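Local coordinates for protein 1-deoxy-D-xylulose 5-phosphate reductoisomerase (Moraxella catarrhalis, PDB 4ZQG) that catalyses the rearrangement and NAD(P)H-dependent reduction of 1-deoxy-D-xylulose 5-phosphate to 2-C-methyl-D-erythritol 4-phosphate in the MEP pathway of isoprenoid synthesis, at residues K183-T188 against H248-V253; R34-T39 against H55-C60; Q203-K208 against I355-I360. All coordinates share one frame; numbering follows the deposited sequence. Where two conformers were deposited one is given.

Contact 1: K183-T188 against H248-V253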
# COMPACT_ATOMS: atom_id res chain seq x y z
N LYS A 183 -5.32 -9.55 -8.51
CA LYS A 183 -6.25 -9.44 -9.61
C LYS A 183 -5.59 -8.82 -10.75
O LYS A 183 -5.56 -9.40 -11.83
CB LYS A 183 -7.48 -8.59 -9.24
CG LYS A 183 -8.70 -8.92 -10.09
CD LYS A 183 -9.74 -7.86 -10.00
CE LYS A 183 -11.04 -8.33 -10.63
NZ LYS A 183 -12.07 -7.28 -10.38
N LYS A 184 -5.04 -7.63 -10.52
CA LYS A 184 -4.33 -6.93 -11.57
C LYS A 184 -3.41 -5.87 -11.02
O LYS A 184 -3.49 -5.53 -9.84
CB LYS A 184 -5.34 -6.34 -12.54
CG LYS A 184 -6.25 -5.27 -12.00
CD LYS A 184 -6.93 -4.55 -13.17
CE LYS A 184 -8.09 -5.39 -13.75
NZ LYS A 184 -9.36 -4.81 -13.27
N LEU A 185 -2.50 -5.36 -11.86
CA LEU A 185 -1.53 -4.33 -11.45
C LEU A 185 -1.91 -3.03 -12.11
O LEU A 185 -2.34 -3.04 -13.25
CB LEU A 185 -0.12 -4.72 -11.85
CG LEU A 185 0.36 -6.10 -11.42
CD1 LEU A 185 1.80 -6.32 -11.82
CD2 LEU A 185 0.24 -6.29 -9.92
N TRP A 186 -1.81 -1.93 -11.39
CA TRP A 186 -2.15 -0.63 -11.96
C TRP A 186 -0.87 0.22 -12.00
O TRP A 186 -0.25 0.45 -10.95
CB TRP A 186 -3.18 0.06 -11.10
CG TRP A 186 -4.49 -0.53 -11.25
CD1 TRP A 186 -4.99 -1.63 -10.60
CD2 TRP A 186 -5.52 -0.10 -12.15
NE1 TRP A 186 -6.24 -1.89 -11.04
CE2 TRP A 186 -6.60 -0.95 -11.96
CE3 TRP A 186 -5.63 0.95 -13.06
CZ2 TRP A 186 -7.77 -0.82 -12.66
CZ3 TRP A 186 -6.83 1.09 -13.75
CH2 TRP A 186 -7.87 0.21 -13.55
N LEU A 187 -0.45 0.63 -13.20
CA LEU A 187 0.70 1.54 -13.37
C LEU A 187 0.20 2.96 -13.42
O LEU A 187 -0.62 3.28 -14.26
CB LEU A 187 1.48 1.24 -14.66
CG LEU A 187 2.29 -0.04 -14.68
CD1 LEU A 187 2.66 -0.40 -16.09
CD2 LEU A 187 3.50 0.11 -13.83
N THR A 188 0.70 3.80 -12.53
CA THR A 188 0.40 5.24 -12.57
C THR A 188 1.30 5.94 -13.63
O THR A 188 2.43 5.56 -13.82
CB THR A 188 0.60 5.85 -11.16
OG1 THR A 188 1.71 5.18 -10.51
CG2 THR A 188 -0.62 5.62 -10.34
N HIS A 248 -2.85 -7.96 -20.33
CA HIS A 248 -4.27 -7.76 -19.96
C HIS A 248 -4.39 -7.56 -18.45
O HIS A 248 -5.18 -6.74 -18.00
CB HIS A 248 -5.18 -8.90 -20.47
CG HIS A 248 -4.86 -10.23 -19.89
ND1 HIS A 248 -5.49 -10.72 -18.78
CD2 HIS A 248 -3.94 -11.15 -20.23
CE1 HIS A 248 -4.98 -11.89 -18.45
NE2 HIS A 248 -4.03 -12.17 -19.32
N GLN A 249 -3.56 -8.26 -17.68
CA GLN A 249 -3.47 -8.06 -16.24
C GLN A 249 -2.81 -6.76 -15.71
O GLN A 249 -2.74 -6.57 -14.49
CB GLN A 249 -2.76 -9.27 -15.64
CG GLN A 249 -3.70 -10.44 -15.47
CD GLN A 249 -2.96 -11.72 -15.17
OE1 GLN A 249 -2.06 -12.13 -15.96
NE2 GLN A 249 -3.32 -12.37 -14.04
N ILE A 250 -2.32 -5.89 -16.59
CA ILE A 250 -1.69 -4.66 -16.14
C ILE A 250 -2.32 -3.49 -16.82
O ILE A 250 -2.24 -3.38 -18.01
CB ILE A 250 -0.20 -4.67 -16.49
CG1 ILE A 250 0.50 -5.85 -15.81
CG2 ILE A 250 0.46 -3.38 -16.06
CD1 ILE A 250 1.89 -6.06 -16.32
N GLN A 251 -2.94 -2.61 -16.06
CA GLN A 251 -3.64 -1.47 -16.62
C GLN A 251 -2.96 -0.18 -16.22
O GLN A 251 -2.12 -0.19 -15.33
CB GLN A 251 -5.11 -1.48 -16.17
CG GLN A 251 -5.86 -2.72 -16.66
CD GLN A 251 -5.70 -2.99 -18.15
OE1 GLN A 251 -6.06 -2.16 -18.98
NE2 GLN A 251 -5.20 -4.18 -18.49
N VAL A 252 -3.32 0.91 -16.87
CA VAL A 252 -2.64 2.17 -16.68
C VAL A 252 -3.64 3.22 -16.36
O VAL A 252 -4.66 3.33 -17.05
CB VAL A 252 -1.93 2.59 -17.99
CG1 VAL A 252 -1.48 4.05 -17.96
CG2 VAL A 252 -0.78 1.64 -18.26
N VAL A 253 -3.33 4.00 -15.33
CA VAL A 253 -4.11 5.15 -14.93
C VAL A 253 -3.23 6.41 -14.97
O VAL A 253 -2.11 6.41 -14.48
CB VAL A 253 -4.76 4.93 -13.53
CG1 VAL A 253 -3.74 4.68 -12.43
CG2 VAL A 253 -5.66 6.09 -13.14
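Four backbone hydrogen bonds join K183-T188 to H248-V253. L185 N gives its hydrogen to Q249 O at 2.9 Å, and L185 O takes one from Q251 N. One step on, L187 N meets Q251 O at 2.8 Å, with an N-H...O angle of 169°. L187 O accepts from V253 N at 3.0 Å. L185 and L187 thus use both their N and O across the pair, as in regular parallel strands. The CA-H groups of I250, W186 and V252 approach the carbonyls of L185, Q251 and L187, and that of T188 approaches V253 O.

The pair is one side of a mixed four-stranded sheet, in which strand 250-254 is outermost within the chain. On the other side of 182-189 runs strand 260-266, where K183 and K184 both face E265 in a classic beta bulge.

W186, T188, Q251 and V253 share one face of the sheet. Q251 CB sits over a face of the W186 six-membered ring, 4.0 Å from its centroid, in a CH-pi contact. W186 CE3 also meets V253 CB obliquely, at 4.1 Å. W186 NE1 hydrogen-bonds E265 OE1 outside the two segments. L303 of the second subunit packs on W186. T188 CG2 lies alongside V253 CG1.

L185, L187, I250 and V252 line the other face. Here chi1 of -61° turns the I250 CG2 methyl opposite the backbone N, where it meets L187 CD1 at 3.7 Å. Helices 155-162 and 230-243 pack against this face.

Contact 2: R34-T39 against H55-C60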
# COMPACT_ATOMS: atom_id res chain seq x y z
N ARG A 34 30.22 -0.95 0.28
CA ARG A 34 31.56 -0.75 -0.26
C ARG A 34 31.43 -0.60 -1.77
O ARG A 34 30.85 -1.47 -2.41
CB ARG A 34 32.45 -1.99 0.08
CG ARG A 34 33.80 -2.01 -0.63
CD ARG A 34 34.73 -3.15 -0.21
NE ARG A 34 34.51 -4.37 -0.99
CZ ARG A 34 34.90 -4.56 -2.25
NH1 ARG A 34 35.55 -3.60 -2.93
NH2 ARG A 34 34.62 -5.72 -2.84
N ILE A 35 31.98 0.45 -2.36
CA ILE A 35 31.96 0.59 -3.81
C ILE A 35 33.10 -0.20 -4.46
O ILE A 35 34.22 0.13 -4.31
CB ILE A 35 32.14 2.03 -4.27
CG1 ILE A 35 31.16 2.98 -3.59
CG2 ILE A 35 32.00 2.10 -5.77
CD1 ILE A 35 29.74 2.52 -3.56
N HIS A 36 32.79 -1.23 -5.19
CA HIS A 36 33.81 -1.98 -5.87
C HIS A 36 34.01 -1.44 -7.27
O HIS A 36 35.12 -1.49 -7.76
CB HIS A 36 33.39 -3.42 -5.92
CG HIS A 36 34.33 -4.29 -6.67
ND1 HIS A 36 35.43 -4.87 -6.08
CD2 HIS A 36 34.31 -4.72 -7.95
CE1 HIS A 36 36.06 -5.60 -6.98
NE2 HIS A 36 35.38 -5.55 -8.12
N ALA A 37 32.97 -0.92 -7.92
CA ALA A 37 33.15 -0.42 -9.28
C ALA A 37 32.15 0.63 -9.66
O ALA A 37 31.10 0.69 -9.11
CB ALA A 37 33.10 -1.55 -10.27
N LEU A 38 32.52 1.49 -10.61
CA LEU A 38 31.68 2.59 -11.10
C LEU A 38 31.95 2.68 -12.59
O LEU A 38 33.05 2.42 -12.98
CB LEU A 38 32.09 3.91 -10.47
CG LEU A 38 32.07 4.00 -8.96
CD1 LEU A 38 32.71 5.30 -8.51
CD2 LEU A 38 30.65 3.97 -8.45
N THR A 39 30.96 3.00 -13.40
CA THR A 39 31.16 3.09 -14.83
C THR A 39 30.49 4.29 -15.40
O THR A 39 29.46 4.72 -14.89
CB THR A 39 30.58 1.90 -15.59
OG1 THR A 39 29.19 2.10 -15.91
CG2 THR A 39 30.83 0.58 -14.83
N HIS A 55 37.47 5.58 -4.21
CA HIS A 55 38.60 4.61 -4.34
C HIS A 55 38.08 3.23 -4.74
O HIS A 55 38.25 2.27 -4.00
CB HIS A 55 39.46 4.47 -3.05
CG HIS A 55 40.15 5.74 -2.61
ND1 HIS A 55 40.02 6.26 -1.33
CD2 HIS A 55 40.94 6.61 -3.28
CE1 HIS A 55 40.71 7.38 -1.24
NE2 HIS A 55 41.28 7.62 -2.41
N PRO A 56 37.38 3.14 -5.90
CA PRO A 56 36.88 1.87 -6.37
C PRO A 56 37.99 0.97 -6.86
O PRO A 56 39.00 1.46 -7.34
CB PRO A 56 36.04 2.26 -7.56
CG PRO A 56 36.62 3.49 -8.05
CD PRO A 56 36.99 4.23 -6.80
N VAL A 57 37.77 -0.33 -6.79
CA VAL A 57 38.73 -1.28 -7.32
C VAL A 57 38.79 -1.18 -8.83
O VAL A 57 39.84 -1.28 -9.39
CB VAL A 57 38.43 -2.71 -6.83
CG1 VAL A 57 39.42 -3.70 -7.41
CG2 VAL A 57 38.46 -2.76 -5.31
N LYS A 58 37.67 -0.96 -9.51
CA LYS A 58 37.66 -0.92 -10.97
C LYS A 58 36.72 0.14 -11.45
O LYS A 58 35.72 0.41 -10.81
CB LYS A 58 37.16 -2.25 -11.57
CG LYS A 58 37.69 -3.52 -10.92
CD LYS A 58 37.45 -4.75 -11.80
CE LYS A 58 38.13 -5.98 -11.20
NZ LYS A 58 37.65 -7.24 -11.81
N ILE A 59 37.02 0.72 -12.59
CA ILE A 59 36.06 1.57 -13.28
C ILE A 59 36.17 1.26 -14.76
O ILE A 59 37.15 0.66 -15.20
CB ILE A 59 36.28 3.07 -13.04
CG1 ILE A 59 37.62 3.49 -13.66
CG2 ILE A 59 36.21 3.36 -11.56
CD1 ILE A 59 38.10 4.87 -13.25
N CYS A 60 35.15 1.65 -15.52
CA CYS A 60 35.06 1.33 -16.93
C CYS A 60 34.52 2.53 -17.61
O CYS A 60 33.61 3.16 -17.09
CB CYS A 60 34.08 0.16 -17.14
SG CYS A 60 33.81 -0.32 -18.86
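H36 and V57 make the close side-chain contact. V57 CB lies over a face of the H36 ring in a CH-pi contact, 4.1 Å from the ring centroid. The H36 CG is anti to its backbone N (chi1 177°), which swings the ring back over V57. The H36 ring and K58 run side by side and share D95 as a partner: H36 NE2 hydrogen-bonds it, and K58 NZ forms salt bridges to D95 and E91. The backbone is also firmest here. K58 N donates to H36 O at 3.1 Å.

Further along, the backbone bonds lengthen, although the residues stay buried. Those from L38 N to K58 O and C60 N to L38 O are both weak, at 3.4 Å. The looser side is the other end, where R34 and V57 are partly exposed and R34 NH1 meets V57 CG2 at 3.9 Å. The R34 guanidinium also meets H36 ND1 edge on, through two weak bonds.

Strands 33-39 and 58-61 are neighbours in the seven-stranded parallel sheet of the Rossmann-like NAD-binding domain. Helix 44-54 makes the beta-alpha-beta crossover between them and packs on I35 and L38. Helix 85-93 lies against A37, T39 and C60 on the other face, and strand 7-12 flanks 33-39.

Contact 3: Q203-K208 against I355-I360; sequences QNASVK and ICLTDI
T358 turns both its branches to Q203. Chi1 of 48° brings its OG1 to Q203 CG, at 3.5 Å, and turns its CG2 to the Q203 backbone. There CG2 of T358 lies 3.7 Å from Q203 N. The Q203 chain is bent at chi2, and the two side chains cross at a slant. L357 has CG anti to its backbone N (chi1 -175°). This carries CD2 to A205 CB, at 4.1 Å.

C356 borders the same spot. Its CB is 3.8 Å from Q203 O, and its SG is 3.9 Å from the same oxygen. These are van der Waals contacts, and the two segments share no hydrogen bond.

The contact joins two chain turns at helix ends. Helix 199-203 finishes at Q203, and S206 is the N-cap of helix 207-211. The other segment leads into helix 359-368. There D359 OD1 accepts a hydrogen bond from C356 N at 3.3 Å, met from above the carboxylate plane. I360 N hydrogen-bonds L357 O, at 3.0 Å.

L357 is the buried side chain of the contact. F350 of helix 333-351, T228 of helix 220-228 and F194 pack around it, and F194 also touches A205. C356 is exposed, while Q203 and T358 are partly exposed.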
# COMPACT_ATOMS: atom_id res chain seq x y z
N GLN A 203 2.72 18.52 -31.43
CA GLN A 203 3.34 18.65 -32.75
C GLN A 203 4.54 19.62 -32.73
O GLN A 203 5.64 19.25 -33.14
CB GLN A 203 2.30 19.09 -33.81
CG GLN A 203 1.61 17.95 -34.57
CD GLN A 203 0.16 18.24 -35.02
OE1 GLN A 203 -0.26 19.39 -35.17
NE2 GLN A 203 -0.61 17.18 -35.22
N ASN A 204 4.32 20.83 -32.19
CA ASN A 204 5.30 21.92 -32.27
C ASN A 204 6.22 22.00 -31.07
O ASN A 204 6.88 23.01 -30.86
CB ASN A 204 4.58 23.28 -32.36
CG ASN A 204 3.58 23.35 -33.48
OD1 ASN A 204 3.05 22.33 -33.92
ND2 ASN A 204 3.28 24.57 -33.94
N ALA A 205 6.23 20.96 -30.25
CA ALA A 205 7.02 20.97 -29.03
C ALA A 205 8.51 21.18 -29.31
O ALA A 205 9.09 20.52 -30.16
CB ALA A 205 6.81 19.67 -28.27
N SER A 206 9.12 22.11 -28.58
CA SER A 206 10.55 22.19 -28.53
C SER A 206 11.09 21.06 -27.67
O SER A 206 10.41 20.52 -26.82
CB SER A 206 10.98 23.55 -27.96
OG SER A 206 10.61 23.73 -26.60
N VAL A 207 12.35 20.71 -27.90
CA VAL A 207 13.06 19.76 -27.05
C VAL A 207 13.06 20.20 -25.58
O VAL A 207 12.90 19.37 -24.68
CB VAL A 207 14.52 19.58 -27.56
CG1 VAL A 207 15.34 18.70 -26.63
CG2 VAL A 207 14.53 18.99 -28.96
N LYS A 208 13.29 21.51 -25.35
CA LYS A 208 13.21 22.15 -24.02
C LYS A 208 11.86 21.83 -23.31
O LYS A 208 11.87 21.43 -22.15
CB LYS A 208 13.42 23.69 -24.15
CG LYS A 208 14.08 24.40 -22.96
CD LYS A 208 13.18 24.50 -21.72
N ILE A 355 13.06 15.27 -36.24
CA ILE A 355 11.61 15.02 -36.34
C ILE A 355 10.81 15.77 -35.29
O ILE A 355 11.35 16.26 -34.30
CB ILE A 355 11.24 13.52 -36.29
CG1 ILE A 355 11.66 12.88 -34.96
CG2 ILE A 355 11.89 12.76 -37.45
CD1 ILE A 355 10.96 11.57 -34.66
N CYS A 356 9.52 15.88 -35.56
CA CYS A 356 8.54 16.33 -34.58
C CYS A 356 8.33 15.35 -33.42
O CYS A 356 8.57 14.16 -33.55
CB CYS A 356 7.21 16.55 -35.27
SG CYS A 356 7.32 17.93 -36.39
N LEU A 357 7.82 15.84 -32.30
CA LEU A 357 7.53 14.95 -31.17
C LEU A 357 6.51 13.86 -31.54
O LEU A 357 6.74 12.69 -31.24
CB LEU A 357 7.02 15.72 -29.96
CG LEU A 357 6.83 14.85 -28.72
CD1 LEU A 357 8.16 14.28 -28.22
CD2 LEU A 357 6.12 15.64 -27.63
N THR A 358 5.41 14.27 -32.17
CA THR A 358 4.35 13.37 -32.64
C THR A 358 4.80 12.39 -33.71
O THR A 358 4.12 11.42 -34.01
CB THR A 358 3.20 14.16 -33.26
OG1 THR A 358 3.72 15.13 -34.18
CG2 THR A 358 2.42 14.87 -32.19
N ASP A 359 5.94 12.67 -34.34
CA ASP A 359 6.52 11.73 -35.28
C ASP A 359 7.06 10.46 -34.58
O ASP A 359 7.27 9.46 -35.24
CB ASP A 359 7.63 12.39 -36.13
CG ASP A 359 7.09 13.30 -37.26
OD1 ASP A 359 7.91 14.11 -37.77
OD2 ASP A 359 5.88 13.22 -37.64
N ILE A 360 7.31 10.49 -33.27
CA ILE A 360 7.78 9.29 -32.59
C ILE A 360 6.76 8.15 -32.73
O ILE A 360 7.14 6.99 -32.87
CB ILE A 360 8.14 9.55 -31.11
CG1 ILE A 360 9.35 10.50 -31.05
CG2 ILE A 360 8.42 8.24 -30.36
CD1 ILE A 360 9.92 10.80 -29.69

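Overall arrangement
Contacts 1 and 2 are buried pairings of parallel strands in two different sheets. Contact 2 belongs to the seven-stranded nucleotide-binding sheet, contact 1 to the mixed four-stranded sheet. They lie on opposite sides of the chain's centre, with contact centres about 38 Å apart. Contact 3 is a surface contact between turns at helix ends. Its two segments alternate along the chain with those of contact 1, whereas contact 2 closes before either opens. Backbone hydrogen bonds are regular in contact 1, partly weak in contact 2 and absent between the segments of contact 3. Contact 1 alone meets the second subunit. No two of the contacts touch.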